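Local coordinates for protein RNA-dependent RNA polymerase (Qualyub virus, PDB 6DWX) that probably removes ubiquitin or ubiquitin-like modifiers from host proteins through an OTU-like cysteine protease domain, the part of the viral polymerase present in this crystal structure, at residues A[17-22]-A[128-133]; A[56-61]-A[93-98]; A[112-117]-A[138-143]. All blocks are in the same frame, centred on the assembly; numbering follows the deposited sequence.

Contact 1: A[17-22]-A[128-133]; sequences CSQANV and QGIRWG
Ser18 and Arg131 are joined through both backbone and side chain. Their main chains exchange two hydrogen bonds, Ser18 N to Arg131 O and Arg131 N to Ser18 O, each 2.8 Å long. Beyond the backbone, the guanidinium turns its NE side to the serine, and Ser18 OG accepts from Arg131 NE and from Arg131 NH2, both at 3.1 Å. The hydroxyl lies only 8° out of the guanidinium plane. A bend at chi3 (65°) in the otherwise extended arginine swings the group round to this position. The other terminal nitrogen, NH1, bonds to Gly135 O, while Trp10 makes a cation-pi contact, so that the guanidinium is fixed from several directions. A water also bridges Ser18 OG and Gly133 O, the latter lying over one guanidinium face. Further along, Ala20 and Gly129 form the second hydrogen-bonded pair, Gly129 N reaching Ala20 O at 2.9 Å.

Ser18, Ala20 and Arg131 point to one face of the sheet; the other carries Cys17, Gln19, Gln128, Ile130 and Trp132. Cys17 SG sits over the pyrrole part of the Trp132 indole, 4.1 Å from the five-membered ring centroid, and also touches Ile130 CG2 at 3.7 Å. The Cys17 CB lies over the same ring as a CH-pi contact. Gln128 sends its amide nitrogen toward the side chain of Gln19, NE2 to CD 3.4 Å, with the two amide planes 62° apart. Trp132 packs against helix 101-111. Together these contacts form an antiparallel strand pair, with strand 17-25 placed between 11-14 and 125-132 in the mixed sheet of an OTU-like protease.

Contact 2: A[56-61]-A[93-98]; sequences GWIEVK and KREGYW
Lys61 reaches from helix 57-70 to the loop 93-98, where its ammonium group meets the end of helix 85-93. Taking that loop in order, Arg94 comes first and presents its carbonyl: Arg94 O is 3.3 Å from Lys61 NZ. The clear hydrogen bond of this amine goes to Ser92 O, two residues earlier. A bend at chi3 (72°) in the lysine carries NZ to this group of carbonyls.

Glu95 follows, poorly ordered and exposed. Its OE2 lies near the plane of the Trp57 indole, at the edge, 4.4 Å from Trp57 NE1, and is equally far from Ile58 CD1. The same oxygen is 5.3 Å from Lys61 NZ, too far for a salt bridge, although the opposite charges would probably attract at that range. Glu95 OE1 makes a weak hydrogen bond to Asn40.

Beyond Gly96, Tyr97 turns back toward the helix, and its CB approaches Lys61 NZ to 4.2 Å. The tyrosine and lysine side chains run past each other in opposite directions, and the phenol hydroxyl bonds to Glu103 at the start of helix 101-111. What results is a sparse surface junction between the first two turns of helix 57-70 and the connection between two other helices, within the helical part of the OTU-like domain.

Contact 3: A[112-117]-A[138-143]; sequences KLTVIF and LTAINL
The Phe117 ring touches Leu143 across the strand pair: CE1 meets Leu143 CD1 at 3.8 Å, the methyl lying obliquely to the ring. Outside the pair, Trp132 meets this phenyl edge-to-face, and Phe151 meets it with planes at about 60°. On the same side of the sheet, Val115 CG2 is 4.2 Å from Ile141 CD1, a methyl that also lies 4.2 Å from Leu113 CD1. The opposite side carries Ile116 and Asn142. With CG1 of Ile116 opposite the carbonyl carbon (chi1 -53°) and chi2 extended, its CD1 is carried onto Ala140 CB, 3.8 Å away, while the Asn142 amide is tied by OD1 to Trp118 and by ND2 to Tyr137 O.

Backbone hydrogen bonds of a parallel strand pair set the register. Ile141 N donates to Thr114 O, Ile116 N to Ile141 O, and Leu143 N to Ile116 O, the last at 2.9 Å. Near Thr114 and Thr139 a water links Thr114 N with Thr139 O and Thr139 OG1.

Strands 115-120 and 141-146 run side by side between 125-132 and 150-156, with helices 41-51 and 101-111 packed on the face of Val115, Phe117 and Leu143.

Contacts 1 and 3 belong to one mixed sheet and meet directly: strand 125-132, part of contact 1, adjoins strand 115-120 of contact 3, with Trp132 N 2.7 Å from Val115 O and Ile130 O 2.8 Å from Phe117 N, both probable hydrogen bonds. Their centres are about 11 Å apart, and their segments alternate along the chain. Contact 2 stands apart among the helices, its centre about 24 Å from that of contact 1 and about 19 Å from that of contact 3, across the centre of the chain from both. In sequence both its segments fall between those of contact 1, and both precede those of contact 3.

Contact 1: A[17-22]-A[128-133]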
loop_
_atom_site.group_PDB
_atom_site.type_symbol
_atom_site.label_atom_id
_atom_site.label_comp_id
_atom_site.label_asym_id
_atom_site.label_seq_id
_atom_site.Cartn_x
_atom_site.Cartn_y
_atom_site.Cartn_z
ATOM N N CYS A 17 4.794 4.686 10.289
ATOM C CA CYS A 17 4.346 5.476 9.154
ATOM C C CYS A 17 5.022 6.842 9.162
ATOM O O CYS A 17 5.067 7.514 10.201
ATOM C CB CYS A 17 2.826 5.632 9.181
ATOM S SG CYS A 17 2.214 6.569 7.798
ATOM N N SER A 18 5.548 7.249 8.002
ATOM C CA SER A 18 6.140 8.567 7.838
ATOM C C SER A 18 5.690 9.137 6.496
ATOM O O SER A 18 5.022 8.471 5.696
ATOM C CB SER A 18 7.673 8.521 7.940
ATOM O OG SER A 18 8.214 7.631 6.968
ATOM N N GLN A 19 6.094 10.376 6.237
ATOM C CA GLN A 19 5.502 11.153 5.169
ATOM C C GLN A 19 6.532 12.143 4.657
ATOM O O GLN A 19 7.406 12.590 5.404
ATOM C CB GLN A 19 4.246 11.862 5.665
ATOM C CG GLN A 19 3.621 12.765 4.666
ATOM C CD GLN A 19 3.038 13.990 5.307
ATOM O OE1 GLN A 19 2.122 13.895 6.131
ATOM N NE2 GLN A 19 3.569 15.161 4.943
ATOM N N ALA A 20 6.431 12.474 3.371
ATOM C CA ALA A 20 7.357 13.399 2.736
ATOM C C ALA A 20 6.590 14.256 1.744
ATOM O O ALA A 20 5.802 13.736 0.947
ATOM C CB ALA A 20 8.492 12.649 2.034
ATOM N N ASN A 21 6.785 15.568 1.818
ATOM C CA ASN A 21 6.330 16.470 0.769
ATOM C C ASN A 21 7.470 16.635 -0.217
ATOM O O ASN A 21 8.563 17.063 0.154
ATOM C CB ASN A 21 5.899 17.818 1.330
ATOM C CG ASN A 21 5.039 17.664 2.543
ATOM O OD1 ASN A 21 3.888 17.229 2.441
ATOM N ND2 ASN A 21 5.599 17.975 3.713
ATOM N N VAL A 22 7.225 16.269 -1.461
ATOM C CA VAL A 22 8.282 16.268 -2.453
ATOM C C VAL A 22 7.592 16.286 -3.803
ATOM O O VAL A 22 6.512 15.715 -3.953
ATOM C CB VAL A 22 9.212 15.044 -2.255
ATOM C CG1 VAL A 22 8.403 13.747 -2.208
ATOM C CG2 VAL A 22 10.292 14.997 -3.327
ATOM N N GLN A 128 3.526 13.936 -2.995
ATOM C CA GLN A 128 3.580 13.478 -1.618
ATOM C C GLN A 128 3.920 11.999 -1.598
ATOM O O GLN A 128 3.481 11.237 -2.464
ATOM C CB GLN A 128 2.250 13.708 -0.888
ATOM C CG GLN A 128 2.387 13.544 0.614
ATOM C CD GLN A 128 1.052 13.419 1.347
ATOM O OE1 GLN A 128 0.058 12.938 0.800
ATOM N NE2 GLN A 128 1.041 13.840 2.606
ATOM N N GLY A 129 4.689 11.605 -0.592
ATOM C CA GLY A 129 4.885 10.205 -0.266
ATOM C C GLY A 129 4.411 9.907 1.144
ATOM O O GLY A 129 4.576 10.728 2.048
ATOM N N ILE A 130 3.814 8.731 1.322
ATOM C CA ILE A 130 3.523 8.165 2.631
ATOM C C ILE A 130 4.146 6.773 2.689
ATOM O O ILE A 130 3.934 5.955 1.786
ATOM C CB ILE A 130 2.006 8.104 2.906
ATOM C CG1 ILE A 130 1.407 9.509 2.830
ATOM C CG2 ILE A 130 1.738 7.456 4.271
ATOM C CD1 ILE A 130 -0.105 9.537 2.939
ATOM N N ARG A 131 4.904 6.504 3.753
ATOM C CA ARG A 131 5.765 5.333 3.843
ATOM C C ARG A 131 5.455 4.545 5.107
ATOM O O ARG A 131 5.319 5.127 6.188
ATOM C CB ARG A 131 7.246 5.759 3.842
ATOM C CG ARG A 131 8.231 4.600 3.978
ATOM C CD ARG A 131 9.681 5.084 3.914
ATOM N NE ARG A 131 9.953 5.933 5.068
ATOM C CZ ARG A 131 11.095 5.945 5.741
ATOM N NH1 ARG A 131 12.110 5.181 5.354
ATOM N NH2 ARG A 131 11.210 6.717 6.806
ATOM N N TRP A 132 5.345 3.224 4.969
ATOM C CA TRP A 132 5.307 2.298 6.095
ATOM C C TRP A 132 6.576 1.457 6.052
ATOM O O TRP A 132 6.817 0.738 5.074
ATOM C CB TRP A 132 4.065 1.408 6.050
ATOM C CG TRP A 132 2.765 2.150 6.263
ATOM C CD1 TRP A 132 2.050 2.234 7.426
ATOM C CD2 TRP A 132 2.017 2.897 5.278
ATOM N NE1 TRP A 132 0.914 2.983 7.228
ATOM C CE2 TRP A 132 0.867 3.402 5.923
ATOM C CE3 TRP A 132 2.199 3.168 3.912
ATOM C CZ2 TRP A 132 -0.097 4.170 5.253
ATOM C CZ3 TRP A 132 1.242 3.950 3.243
ATOM C CH2 TRP A 132 0.108 4.434 3.916
ATOM N N GLY A 133 7.384 1.549 7.101
ATOM C CA GLY A 133 8.673 0.890 7.149
ATOM C C GLY A 133 9.818 1.889 7.074
ATOM O O GLY A 133 9.638 3.081 6.810
HETATM O O HOH W 1 8.074 5.104 7.786
#

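Contact 2: A[56-61]-A[93-98]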
loop_
_atom_site.group_PDB
_atom_site.type_symbol
_atom_site.label_atom_id
_atom_site.label_comp_id
_atom_site.label_asym_id
_atom_site.label_seq_id
_atom_site.Cartn_x
_atom_site.Cartn_y
_atom_site.Cartn_z
ATOM N N GLY A 56 -3.195 -12.422 -8.501
ATOM C CA GLY A 56 -3.188 -12.941 -7.147
ATOM C C GLY A 56 -3.718 -11.984 -6.091
ATOM O O GLY A 56 -3.366 -12.123 -4.916
ATOM N N TRP A 57 -4.580 -11.031 -6.474
ATOM C CA TRP A 57 -5.069 -10.056 -5.494
ATOM C C TRP A 57 -5.805 -10.738 -4.340
ATOM O O TRP A 57 -5.760 -10.246 -3.203
ATOM C CB TRP A 57 -5.965 -8.991 -6.170
ATOM C CG TRP A 57 -7.404 -9.408 -6.353
ATOM C CD1 TRP A 57 -8.429 -9.274 -5.450
ATOM C CD2 TRP A 57 -7.961 -10.075 -7.494
ATOM N NE1 TRP A 57 -9.592 -9.800 -5.971
ATOM C CE2 TRP A 57 -9.330 -10.299 -7.221
ATOM C CE3 TRP A 57 -7.437 -10.497 -8.719
ATOM C CZ2 TRP A 57 -10.180 -10.923 -8.131
ATOM C CZ3 TRP A 57 -8.285 -11.128 -9.624
ATOM C CH2 TRP A 57 -9.641 -11.328 -9.326
ATOM N N ILE A 58 -6.487 -11.859 -4.604
ATOM C CA ILE A 58 -7.207 -12.556 -3.539
ATOM C C ILE A 58 -6.228 -13.089 -2.498
ATOM O O ILE A 58 -6.504 -13.058 -1.296
ATOM C CB ILE A 58 -8.097 -13.677 -4.126
ATOM C CG1 ILE A 58 -9.302 -13.098 -4.864
ATOM C CG2 ILE A 58 -8.593 -14.632 -3.041
ATOM C CD1 ILE A 58 -10.438 -12.708 -3.944
ATOM N N GLU A 59 -5.057 -13.559 -2.930
ATOM C CA GLU A 59 -4.102 -14.060 -1.946
ATOM C C GLU A 59 -3.542 -12.925 -1.090
ATOM O O GLU A 59 -3.245 -13.122 0.093
ATOM C CB GLU A 59 -2.970 -14.836 -2.625
ATOM C CG GLU A 59 -3.505 -16.027 -3.432
ATOM C CD GLU A 59 -4.111 -17.140 -2.573
ATOM O OE1 GLU A 59 -4.701 -18.080 -3.175
ATOM O OE2 GLU A 59 -3.984 -17.085 -1.321
ATOM N N VAL A 60 -3.392 -11.724 -1.664
ATOM C CA VAL A 60 -2.979 -10.572 -0.864
ATOM C C VAL A 60 -4.048 -10.242 0.177
ATOM O O VAL A 60 -3.732 -9.983 1.337
ATOM C CB VAL A 60 -2.655 -9.374 -1.776
ATOM C CG1 VAL A 60 -2.176 -8.193 -0.940
ATOM C CG2 VAL A 60 -1.602 -9.777 -2.806
ATOM N N LYS A 61 -5.328 -10.276 -0.206
ATOM C CA LYS A 61 -6.378 -10.032 0.777
ATOM C C LYS A 61 -6.358 -11.093 1.870
ATOM O O LYS A 61 -6.505 -10.770 3.056
ATOM C CB LYS A 61 -7.751 -9.970 0.102
ATOM C CG LYS A 61 -7.913 -8.816 -0.880
ATOM C CD LYS A 61 -9.344 -8.698 -1.389
ATOM C CE LYS A 61 -10.264 -8.164 -0.294
ATOM N NZ LYS A 61 -11.650 -7.877 -0.782
ATOM N N LYS A 93 -13.686 -9.070 3.529
ATOM C CA LYS A 93 -14.136 -10.180 2.689
ATOM C C LYS A 93 -15.196 -9.755 1.676
ATOM O O LYS A 93 -15.362 -10.433 0.655
ATOM C CB LYS A 93 -14.675 -11.318 3.553
ATOM C CG LYS A 93 -13.639 -12.367 3.845
ATOM C CD LYS A 93 -14.217 -13.508 4.681
ATOM C CE LYS A 93 -13.927 -13.339 6.159
ATOM N NZ LYS A 93 -13.368 -14.592 6.745
ATOM N N ARG A 94 -15.916 -8.663 1.939
ATOM C CA ARG A 94 -16.834 -8.096 0.958
ATOM C C ARG A 94 -16.053 -7.633 -0.287
ATOM O O ARG A 94 -14.865 -7.297 -0.215
ATOM C CB ARG A 94 -17.622 -6.959 1.636
ATOM C CG ARG A 94 -18.717 -6.325 0.807
ATOM C CD ARG A 94 -18.111 -5.234 -0.059
ATOM N NE ARG A 94 -19.052 -4.300 -0.669
ATOM C CZ ARG A 94 -19.218 -3.023 -0.325
ATOM N NH1 ARG A 94 -18.491 -2.468 0.634
ATOM N NH2 ARG A 94 -20.117 -2.288 -0.976
ATOM N N GLU A 95 -16.713 -7.640 -1.458
ATOM C CA GLU A 95 -15.980 -7.438 -2.717
ATOM C C GLU A 95 -15.771 -5.965 -3.065
ATOM O O GLU A 95 -14.751 -5.607 -3.669
ATOM C CB GLU A 95 -16.697 -8.141 -3.869
ATOM C CG GLU A 95 -16.035 -9.455 -4.301
ATOM C CD GLU A 95 -14.747 -9.225 -5.107
ATOM O OE1 GLU A 95 -14.623 -8.148 -5.737
ATOM O OE2 GLU A 95 -13.851 -10.107 -5.097
ATOM N N GLY A 96 -16.722 -5.106 -2.706
ATOM C CA GLY A 96 -16.578 -3.652 -2.707
ATOM C C GLY A 96 -15.798 -3.083 -1.526
ATOM O O GLY A 96 -16.085 -1.983 -1.030
ATOM N N TYR A 97 -14.805 -3.837 -1.062
ATOM C CA TYR A 97 -13.856 -3.348 -0.080
ATOM C C TYR A 97 -12.650 -2.790 -0.822
ATOM O O TYR A 97 -12.083 -3.461 -1.690
ATOM C CB TYR A 97 -13.431 -4.460 0.882
ATOM C CG TYR A 97 -12.432 -4.003 1.913
ATOM C CD1 TYR A 97 -11.074 -4.298 1.776
ATOM C CD2 TYR A 97 -12.838 -3.260 3.019
ATOM C CE1 TYR A 97 -10.146 -3.869 2.715
ATOM C CE2 TYR A 97 -11.928 -2.826 3.953
ATOM C CZ TYR A 97 -10.580 -3.131 3.798
ATOM O OH TYR A 97 -9.670 -2.702 4.739
ATOM N N TRP A 98 -12.251 -1.577 -0.470
ATOM C CA TRP A 98 -11.118 -0.919 -1.103
ATOM C C TRP A 98 -9.897 -0.966 -0.185
ATOM O O TRP A 98 -9.978 -0.605 0.993
ATOM C CB TRP A 98 -11.471 0.525 -1.462
ATOM C CG TRP A 98 -12.501 0.612 -2.550
ATOM C CD1 TRP A 98 -13.818 0.249 -2.463
ATOM C CD2 TRP A 98 -12.301 1.073 -3.899
ATOM N NE1 TRP A 98 -14.445 0.463 -3.667
ATOM C CE2 TRP A 98 -13.540 0.964 -4.565
ATOM C CE3 TRP A 98 -11.197 1.562 -4.606
ATOM C CZ2 TRP A 98 -13.710 1.335 -5.898
ATOM C CZ3 TRP A 98 -11.364 1.928 -5.929
ATOM C CH2 TRP A 98 -12.614 1.815 -6.562
#

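Contact 3: A[112-117]-A[138-143]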
loop_
_atom_site.group_PDB
_atom_site.type_symbol
_atom_site.label_atom_id
_atom_site.label_comp_id
_atom_site.label_asym_id
_atom_site.label_seq_id
_atom_site.Cartn_x
_atom_site.Cartn_y
_atom_site.Cartn_z
ATOM N N LYS A 112 7.881 -7.720 6.237
ATOM C CA LYS A 112 9.125 -7.033 6.623
ATOM C C LYS A 112 9.675 -6.225 5.452
ATOM O O LYS A 112 10.866 -6.259 5.140
ATOM C CB LYS A 112 10.182 -8.015 7.164
ATOM C CG LYS A 112 9.774 -8.830 8.433
ATOM C CD LYS A 112 8.703 -8.080 9.250
ATOM C CE LYS A 112 8.934 -7.991 10.775
ATOM N NZ LYS A 112 7.682 -7.480 11.467
ATOM N N LEU A 113 8.775 -5.488 4.803
ATOM C CA LEU A 113 9.060 -4.691 3.616
ATOM C C LEU A 113 8.580 -3.268 3.852
ATOM O O LEU A 113 7.707 -3.020 4.680
ATOM C CB LEU A 113 8.331 -5.239 2.373
ATOM C CG LEU A 113 9.004 -6.396 1.655
ATOM C CD1 LEU A 113 8.145 -6.896 0.510
ATOM C CD2 LEU A 113 10.379 -5.935 1.172
ATOM N N THR A 114 9.129 -2.336 3.091
ATOM C CA THR A 114 8.631 -0.976 3.099
ATOM C C THR A 114 7.561 -0.812 2.010
ATOM O O THR A 114 7.670 -1.380 0.917
ATOM C CB THR A 114 9.803 -0.004 2.918
ATOM O OG1 THR A 114 10.684 -0.142 4.043
ATOM C CG2 THR A 114 9.326 1.450 2.846
ATOM N N VAL A 115 6.495 -0.089 2.342
ATOM C CA VAL A 115 5.406 0.198 1.419
ATOM C C VAL A 115 5.269 1.706 1.332
ATOM O O VAL A 115 5.275 2.389 2.363
ATOM C CB VAL A 115 4.086 -0.458 1.869
ATOM C CG1 VAL A 115 2.965 -0.104 0.901
ATOM C CG2 VAL A 115 4.251 -1.989 1.969
ATOM N N ILE A 116 5.180 2.232 0.110
ATOM C CA ILE A 116 5.115 3.674 -0.116
ATOM C C ILE A 116 3.974 3.994 -1.074
ATOM O O ILE A 116 3.862 3.387 -2.147
ATOM C CB ILE A 116 6.436 4.236 -0.666
ATOM C CG1 ILE A 116 7.611 3.816 0.231
ATOM C CG2 ILE A 116 6.332 5.776 -0.783
ATOM C CD1 ILE A 116 8.964 4.285 -0.271
ATOM N N PHE A 117 3.120 4.928 -0.672
ATOM C CA PHE A 117 2.105 5.517 -1.535
ATOM C C PHE A 117 2.682 6.814 -2.077
ATOM O O PHE A 117 3.079 7.685 -1.297
ATOM C CB PHE A 117 0.804 5.829 -0.786
ATOM C CG PHE A 117 0.054 4.626 -0.298
ATOM C CD1 PHE A 117 0.502 3.342 -0.555
ATOM C CD2 PHE A 117 -1.115 4.794 0.444
ATOM C CE1 PHE A 117 -0.208 2.231 -0.089
ATOM C CE2 PHE A 117 -1.817 3.705 0.920
ATOM C CZ PHE A 117 -1.360 2.409 0.652
ATOM N N LEU A 138 13.919 1.958 -3.337
ATOM C CA LEU A 138 14.432 0.922 -4.234
ATOM C C LEU A 138 13.993 -0.468 -3.795
ATOM O O LEU A 138 13.736 -1.339 -4.632
ATOM C CB LEU A 138 15.951 0.992 -4.309
ATOM C CG LEU A 138 16.511 2.236 -4.985
ATOM C CD1 LEU A 138 18.012 2.316 -4.761
ATOM C CD2 LEU A 138 16.186 2.192 -6.456
ATOM N N THR A 139 13.876 -0.685 -2.491
ATOM C CA THR A 139 13.491 -1.959 -1.903
ATOM C C THR A 139 12.013 -2.023 -1.526
ATOM O O THR A 139 11.573 -3.044 -0.993
ATOM C CB THR A 139 14.328 -2.224 -0.631
ATOM O OG1 THR A 139 13.922 -1.308 0.419
ATOM C CG2 THR A 139 15.778 -2.020 -0.917
ATOM N N ALA A 140 11.249 -0.959 -1.759
ATOM C CA ALA A 140 9.879 -0.857 -1.288
ATOM C C ALA A 140 8.888 -1.373 -2.333
ATOM O O ALA A 140 9.197 -1.501 -3.516
ATOM C CB ALA A 140 9.556 0.602 -0.928
ATOM N N ILE A 141 7.685 -1.687 -1.871
ATOM C CA ILE A 141 6.529 -1.757 -2.757
ATOM C C ILE A 141 6.073 -0.319 -2.980
ATOM O O ILE A 141 5.559 0.319 -2.056
ATOM C CB ILE A 141 5.403 -2.608 -2.163
ATOM C CG1 ILE A 141 5.948 -3.931 -1.623
ATOM C CG2 ILE A 141 4.286 -2.813 -3.191
ATOM C CD1 ILE A 141 4.855 -4.836 -1.054
ATOM N N ASN A 142 6.301 0.206 -4.188
ATOM C CA ASN A 142 5.915 1.562 -4.566
ATOM C C ASN A 142 4.594 1.538 -5.326
ATOM O O ASN A 142 4.457 0.808 -6.313
ATOM C CB ASN A 142 6.983 2.205 -5.444
ATOM C CG ASN A 142 8.308 2.353 -4.726
ATOM O OD1 ASN A 142 8.536 3.345 -4.022
ATOM N ND2 ASN A 142 9.193 1.369 -4.898
ATOM N N LEU A 143 3.639 2.354 -4.883
ATOM C CA LEU A 143 2.324 2.443 -5.505
ATOM C C LEU A 143 2.040 3.880 -5.913
ATOM O O LEU A 143 2.395 4.824 -5.196
ATOM C CB LEU A 143 1.223 1.950 -4.553
ATOM C CG LEU A 143 1.380 0.526 -3.987
ATOM C CD1 LEU A 143 0.135 0.112 -3.219
ATOM C CD2 LEU A 143 1.637 -0.449 -5.104
HETATM O O HOH W 2 11.483 -2.790 1.484
#